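Electron transfer flavoprotein, alpha subunit (Thermotoga maritima, PDB 7KOE) probably carries electrons as the FAD-binding alpha subunit of an electron transfer flavoprotein that works in complex with a ferredoxin-like protein. Local coordinates at residues V207-G221 against K265-I277. Numbering follows the deposited sequence.
Sequences VNLEYAPVVVAGGKG and KTVRPVLYFACGI. With FAD (flavin-adenine dinucleotide), chain J.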
loop_
_atom_site.group_PDB
_atom_site.type_symbol
_atom_site.label_atom_id
_atom_site.label_comp_id
_atom_site.label_asym_id
_atom_site.label_seq_id
_atom_site.Cartn_x
_atom_site.Cartn_y
_atom_site.Cartn_z
ATOM N N VAL B 207 -24.721 25.130 -43.679
ATOM C CA VAL B 207 -23.415 24.721 -43.180
ATOM C C VAL B 207 -23.562 23.319 -42.616
ATOM O O VAL B 207 -24.348 23.101 -41.688
ATOM C CB VAL B 207 -22.897 25.688 -42.106
ATOM C CG1 VAL B 207 -21.554 25.218 -41.577
ATOM C CG2 VAL B 207 -22.815 27.099 -42.655
ATOM N N ASN B 208 -22.821 22.363 -43.167
ATOM C CA ASN B 208 -22.959 20.979 -42.706
ATOM C C ASN B 208 -22.004 20.696 -41.553
ATOM O O ASN B 208 -22.437 20.498 -40.415
ATOM C CB ASN B 208 -22.721 20.017 -43.868
ATOM C CG ASN B 208 -23.511 20.391 -45.096
ATOM O OD1 ASN B 208 -24.715 20.629 -45.021
ATOM N ND2 ASN B 208 -22.838 20.454 -46.236
ATOM N N LEU B 209 -20.700 20.688 -41.837
ATOM C CA LEU B 209 -19.590 20.576 -40.888
ATOM C C LEU B 209 -19.628 19.326 -39.994
ATOM O O LEU B 209 -18.825 19.215 -39.069
ATOM C CB LEU B 209 -19.484 21.838 -40.025
ATOM C CG LEU B 209 -18.079 22.335 -39.693
ATOM C CD1 LEU B 209 -17.294 22.615 -40.948
ATOM C CD2 LEU B 209 -18.174 23.571 -38.851
ATOM N N GLU B 210 -20.533 18.380 -40.223
ATOM C CA GLU B 210 -20.395 17.036 -39.675
ATOM C C GLU B 210 -20.588 15.962 -40.718
ATOM O O GLU B 210 -20.099 14.842 -40.527
ATOM C CB GLU B 210 -21.398 16.766 -38.541
ATOM C CG GLU B 210 -21.236 17.576 -37.274
ATOM C CD GLU B 210 -22.172 18.760 -37.219
ATOM O OE1 GLU B 210 -23.012 18.895 -38.129
ATOM O OE2 GLU B 210 -22.083 19.540 -36.254
ATOM N N TYR B 211 -21.287 16.261 -41.806
ATOM C CA TYR B 211 -21.563 15.317 -42.875
ATOM C C TYR B 211 -20.873 15.745 -44.159
ATOM O O TYR B 211 -21.306 15.377 -45.254
ATOM C CB TYR B 211 -23.073 15.181 -43.073
ATOM C CG TYR B 211 -23.822 15.026 -41.766
ATOM C CD1 TYR B 211 -23.931 13.785 -41.151
ATOM C CD2 TYR B 211 -24.409 16.120 -41.141
ATOM C CE1 TYR B 211 -24.607 13.641 -39.955
ATOM C CE2 TYR B 211 -25.074 15.985 -39.945
ATOM C CZ TYR B 211 -25.177 14.744 -39.363
ATOM O OH TYR B 211 -25.850 14.614 -38.175
ATOM N N ALA B 212 -19.826 16.536 -44.035
ATOM C CA ALA B 212 -18.954 16.936 -45.126
ATOM C C ALA B 212 -17.768 15.987 -45.202
ATOM O O ALA B 212 -17.149 15.702 -44.171
ATOM C CB ALA B 212 -18.461 18.360 -44.932
ATOM N N PRO B 213 -17.433 15.469 -46.386
ATOM C CA PRO B 213 -16.295 14.545 -46.481
ATOM C C PRO B 213 -14.950 15.232 -46.377
ATOM O O PRO B 213 -13.949 14.556 -46.117
ATOM C CB PRO B 213 -16.481 13.896 -47.860
ATOM C CG PRO B 213 -17.862 14.289 -48.309
ATOM C CD PRO B 213 -18.140 15.597 -47.667
ATOM N N VAL B 214 -14.885 16.541 -46.591
ATOM C CA VAL B 214 -13.652 17.306 -46.477
ATOM C C VAL B 214 -13.968 18.569 -45.692
ATOM O O VAL B 214 -14.901 19.298 -46.036
ATOM C CB VAL B 214 -13.060 17.653 -47.860
ATOM C CG1 VAL B 214 -12.029 18.762 -47.753
ATOM C CG2 VAL B 214 -12.428 16.432 -48.489
ATOM N N VAL B 215 -13.220 18.813 -44.624
ATOM C CA VAL B 215 -13.334 20.047 -43.864
ATOM C C VAL B 215 -11.985 20.738 -43.935
ATOM O O VAL B 215 -10.999 20.245 -43.373
ATOM C CB VAL B 215 -13.759 19.801 -42.412
ATOM C CG1 VAL B 215 -13.714 21.095 -41.628
ATOM C CG2 VAL B 215 -15.151 19.212 -42.372
ATOM N N VAL B 216 -11.926 21.855 -44.647
ATOM C CA VAL B 216 -10.744 22.705 -44.668
ATOM C C VAL B 216 -10.987 23.902 -43.757
ATOM O O VAL B 216 -11.911 24.692 -43.971
ATOM C CB VAL B 216 -10.361 23.107 -46.107
ATOM C CG1 VAL B 216 -11.558 23.561 -46.919
ATOM C CG2 VAL B 216 -9.301 24.195 -46.086
ATOM N N ALA B 217 -10.183 24.006 -42.705
ATOM C CA ALA B 217 -10.446 24.954 -41.638
ATOM C C ALA B 217 -9.203 25.780 -41.366
ATOM O O ALA B 217 -8.085 25.367 -41.677
ATOM C CB ALA B 217 -10.883 24.241 -40.361
ATOM N N GLY B 218 -9.408 26.945 -40.768
ATOM C CA GLY B 218 -8.288 27.800 -40.433
ATOM C C GLY B 218 -8.644 28.813 -39.375
ATOM O O GLY B 218 -9.818 29.052 -39.081
ATOM N N GLY B 219 -7.605 29.407 -38.797
ATOM C CA GLY B 219 -7.779 30.490 -37.854
ATOM C C GLY B 219 -6.461 31.096 -37.431
ATOM O O GLY B 219 -5.517 30.364 -37.136
ATOM N N LYS B 220 -6.362 32.428 -37.511
ATOM C CA LYS B 220 -5.270 33.290 -37.042
ATOM C C LYS B 220 -3.996 33.145 -37.887
ATOM O O LYS B 220 -3.118 34.015 -37.859
ATOM C CB LYS B 220 -5.013 33.040 -35.539
ATOM C CG LYS B 220 -4.032 33.973 -34.835
ATOM C CD LYS B 220 -4.473 35.418 -34.932
ATOM C CE LYS B 220 -5.727 35.667 -34.128
ATOM N NZ LYS B 220 -5.427 35.567 -32.682
ATOM N N GLY B 221 -3.922 32.115 -38.727
ATOM C CA GLY B 221 -2.956 32.122 -39.808
ATOM C C GLY B 221 -3.617 32.517 -41.109
ATOM O O GLY B 221 -2.949 32.848 -42.090
ATOM N N LYS B 265 -18.249 22.510 -33.474
ATOM C CA LYS B 265 -18.786 21.287 -34.046
ATOM C C LYS B 265 -17.665 20.273 -34.190
ATOM O O LYS B 265 -16.569 20.608 -34.643
ATOM C CB LYS B 265 -19.445 21.551 -35.398
ATOM C CG LYS B 265 -20.708 22.386 -35.296
ATOM C CD LYS B 265 -21.115 22.960 -36.637
ATOM C CE LYS B 265 -22.371 23.804 -36.517
ATOM N NZ LYS B 265 -22.785 24.378 -37.826
ATOM N N THR B 266 -17.938 19.039 -33.781
ATOM C CA THR B 266 -16.978 17.950 -33.907
ATOM C C THR B 266 -17.119 17.362 -35.304
ATOM O O THR B 266 -18.142 16.752 -35.632
ATOM C CB THR B 266 -17.206 16.895 -32.830
ATOM O OG1 THR B 266 -16.887 17.452 -31.549
ATOM C CG2 THR B 266 -16.324 15.686 -33.070
ATOM N N VAL B 267 -16.107 17.565 -36.130
ATOM C CA VAL B 267 -16.148 17.091 -37.504
ATOM C C VAL B 267 -15.730 15.629 -37.549
ATOM O O VAL B 267 -14.980 15.138 -36.698
ATOM C CB VAL B 267 -15.260 17.971 -38.411
ATOM C CG1 VAL B 267 -15.684 19.404 -38.322
ATOM C CG2 VAL B 267 -13.801 17.868 -38.028
ATOM N N ARG B 268 -16.259 14.909 -38.532
ATOM C CA ARG B 268 -15.758 13.581 -38.888
ATOM C C ARG B 268 -15.686 13.464 -40.406
ATOM O O ARG B 268 -16.499 12.774 -41.031
ATOM C CB ARG B 268 -16.648 12.491 -38.289
ATOM C CG ARG B 268 -16.004 11.123 -38.214
ATOM C CD ARG B 268 -17.024 10.035 -38.471
ATOM N NE ARG B 268 -18.284 10.311 -37.791
ATOM C CZ ARG B 268 -19.451 9.771 -38.127
ATOM N NH1 ARG B 268 -19.523 8.922 -39.143
ATOM N NH2 ARG B 268 -20.546 10.084 -37.448
ATOM N N PRO B 269 -14.718 14.148 -41.046
ATOM C CA PRO B 269 -14.545 13.957 -42.484
ATOM C C PRO B 269 -13.574 12.825 -42.763
ATOM O O PRO B 269 -13.112 12.160 -41.832
ATOM C CB PRO B 269 -13.987 15.305 -42.934
ATOM C CG PRO B 269 -13.122 15.696 -41.819
ATOM C CD PRO B 269 -13.760 15.156 -40.556
ATOM N N VAL B 270 -13.260 12.584 -44.037
ATOM C CA VAL B 270 -12.160 11.689 -44.363
ATOM C C VAL B 270 -10.873 12.452 -44.613
ATOM O O VAL B 270 -9.817 11.832 -44.794
ATOM C CB VAL B 270 -12.492 10.804 -45.581
ATOM C CG1 VAL B 270 -13.760 10.014 -45.321
ATOM C CG2 VAL B 270 -12.613 11.638 -46.836
ATOM N N LEU B 271 -10.922 13.782 -44.606
ATOM C CA LEU B 271 -9.755 14.596 -44.927
ATOM C C LEU B 271 -9.955 15.965 -44.291
ATOM O O LEU B 271 -10.841 16.714 -44.708
ATOM C CB LEU B 271 -9.580 14.703 -46.434
ATOM C CG LEU B 271 -8.514 15.645 -46.981
ATOM C CD1 LEU B 271 -7.152 15.324 -46.409
ATOM C CD2 LEU B 271 -8.489 15.566 -48.493
ATOM N N TYR B 272 -9.144 16.283 -43.289
ATOM C CA TYR B 272 -9.220 17.553 -42.585
ATOM C C TYR B 272 -7.986 18.381 -42.912
ATOM O O TYR B 272 -6.864 17.867 -42.871
ATOM C CB TYR B 272 -9.336 17.334 -41.073
ATOM C CG TYR B 272 -9.493 18.608 -40.276
ATOM C CD1 TYR B 272 -10.732 19.216 -40.139
ATOM C CD2 TYR B 272 -8.398 19.204 -39.660
ATOM C CE1 TYR B 272 -10.874 20.381 -39.420
ATOM C CE2 TYR B 272 -8.534 20.366 -38.946
ATOM C CZ TYR B 272 -9.770 20.950 -38.832
ATOM O OH TYR B 272 -9.897 22.103 -38.104
ATOM N N PHE B 273 -8.192 19.655 -43.227
ATOM C CA PHE B 273 -7.102 20.578 -43.536
ATOM C C PHE B 273 -7.005 21.604 -42.412
ATOM O O PHE B 273 -7.772 22.569 -42.373
ATOM C CB PHE B 273 -7.330 21.266 -44.876
ATOM C CG PHE B 273 -6.826 20.493 -46.052
ATOM C CD1 PHE B 273 -5.522 20.645 -46.487
ATOM C CD2 PHE B 273 -7.659 19.624 -46.733
ATOM C CE1 PHE B 273 -5.058 19.935 -47.571
ATOM C CE2 PHE B 273 -7.200 18.914 -47.816
ATOM C CZ PHE B 273 -5.900 19.068 -48.237
ATOM N N ALA B 274 -6.053 21.403 -41.502
ATOM C CA ALA B 274 -5.789 22.358 -40.427
ATOM C C ALA B 274 -4.893 23.470 -40.971
ATOM O O ALA B 274 -3.692 23.546 -40.705
ATOM C CB ALA B 274 -5.158 21.660 -39.233
ATOM N N CYS B 275 -5.513 24.352 -41.748
ATOM C CA CYS B 275 -4.789 25.338 -42.547
ATOM C C CYS B 275 -4.505 26.566 -41.695
ATOM O O CYS B 275 -5.283 27.515 -41.653
ATOM C CB CYS B 275 -5.591 25.693 -43.791
ATOM S SG CYS B 275 -5.449 24.480 -45.112
ATOM N N GLY B 276 -3.362 26.559 -41.020
ATOM C CA GLY B 276 -2.991 27.680 -40.184
ATOM C C GLY B 276 -3.484 27.605 -38.762
ATOM O O GLY B 276 -3.500 28.624 -38.073
ATOM N N ILE B 277 -3.868 26.425 -38.292
ATOM C CA ILE B 277 -4.364 26.226 -36.938
ATOM C C ILE B 277 -3.210 25.712 -36.091
ATOM O O ILE B 277 -2.473 24.817 -36.519
ATOM C CB ILE B 277 -5.551 25.248 -36.931
ATOM C CG1 ILE B 277 -6.726 25.865 -37.676
ATOM C CG2 ILE B 277 -5.980 24.896 -35.532
ATOM C CD1 ILE B 277 -7.814 24.897 -37.999
HETATM P PA FAD J . -3.457 30.352 -32.828
HETATM O O1A FAD J . -2.947 31.731 -32.686
HETATM O O2A FAD J . -3.241 29.493 -31.593
HETATM O O5B FAD J . -2.878 29.704 -34.096
HETATM C C5B FAD J . -2.033 30.450 -34.995
HETATM C C4B FAD J . -1.185 29.480 -35.772
HETATM O O4B FAD J . -1.112 29.902 -37.153
HETATM C C3B FAD J . 0.257 29.344 -35.284
HETATM O O3B FAD J . 0.663 27.981 -35.284
HETATM C C2B FAD J . 1.042 30.175 -36.301
HETATM O O2B FAD J . 2.373 29.704 -36.462
HETATM C C1B FAD J . 0.234 29.912 -37.565
HETATM N N9A FAD J . 0.396 30.919 -38.606
HETATM C C8A FAD J . 0.691 32.245 -38.436
HETATM N N7A FAD J . 0.784 32.919 -39.557
HETATM C C5A FAD J . 0.536 31.967 -40.533
HETATM C C6A FAD J . 0.486 32.037 -41.939
HETATM N N6A FAD J . 0.695 33.158 -42.635
HETATM N N1A FAD J . 0.212 30.899 -42.615
HETATM C C2A FAD J . 0.002 29.776 -41.926
HETATM N N3A FAD J . 0.019 29.591 -40.605
HETATM C C4A FAD J . 0.297 30.731 -39.961
HETATM N N1 FAD J . -10.990 26.687 -30.235
HETATM C C2 FAD J . -11.593 26.178 -31.342
HETATM O O2 FAD J . -11.079 26.285 -32.450
HETATM N N3 FAD J . -12.791 25.518 -31.228
HETATM C C4 FAD J . -13.480 25.307 -30.075
HETATM O O4 FAD J . -14.551 24.705 -30.092
HETATM C C4X FAD J . -12.844 25.860 -28.904
HETATM N N5 FAD J . -13.432 25.703 -27.778
HETATM C C5X FAD J . -12.834 26.222 -26.657
HETATM C C6 FAD J . -13.467 26.057 -25.435
HETATM C C7 FAD J . -12.906 26.560 -24.271
HETATM C C7M FAD J . -13.624 26.361 -22.964
HETATM C C8 FAD J . -11.682 27.242 -24.329
HETATM C C8M FAD J . -11.041 27.788 -23.091
HETATM C C9 FAD J . -11.043 27.409 -25.551
HETATM C C9A FAD J . -11.614 26.907 -26.711
HETATM N N10 FAD J . -10.989 27.033 -27.963
HETATM C C10 FAD J . -11.591 26.538 -29.088
HETATM C "C1'" FAD J . -9.732 27.783 -28.098
HETATM C "C2'" FAD J . -8.480 26.920 -28.102
HETATM O "O2'" FAD J . -8.085 26.610 -26.766
HETATM C "C3'" FAD J . -7.357 27.699 -28.784
HETATM O "O3'" FAD J . -7.034 28.826 -27.977
HETATM C "C4'" FAD J . -7.714 28.195 -30.183
HETATM O "O4'" FAD J . -8.153 27.100 -30.986
HETATM C "C5'" FAD J . -6.568 28.895 -30.875
HETATM O "O5'" FAD J . -6.931 29.119 -32.252
HETATM P P FAD J . -5.859 29.077 -33.397
HETATM O O1P FAD J . -6.616 29.258 -34.714
HETATM O O2P FAD J . -5.017 27.899 -33.296
HETATM O O3P FAD J . -5.009 30.372 -33.136
#
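Tyr272 lays its ring obliquely across Val215 and Ala217 of the adjoining strand: CE1 lies 3.7 Å from Val215 CG1, and CZ 3.8 Å from Ala217 CB. With its CG anti to the backbone N (chi1 -177°), the ring reaches across to that strand, and its hydroxyl is hydrogen-bonded to His283, whose ND1 in turn is hydrogen-bonded to FAD. An alanine here would probably leave Val215 and Ala217 without their aromatic cover and His283 without its hydroxyl partner. Val215 CG2, the other branch, turns to Pro269, 4.1 Å from its CG. On the reverse face, Val216 CG2 packs 3.7 Å from Phe273 CB. Parallel pairing sets this register: Phe273 N bonds Val215 O at 2.9 Å, and Ala217 N bonds Phe273 O at 2.8 Å with a nearly straight N-H...O angle of 170°. Beyond both strands the chain runs on to the cofactor, where Gly219, Gly221 and Gly276 lie against FAD, Gly221 O 3.5 Å from C6A of the adenine. Strands 214-218 and 271-275, inclined by 9°, are thus inner neighbours of a parallel Rossmann-like sheet, flanked by strands 241-244 and 293-296, with helix 227-237 packed over Val216 and Cys275.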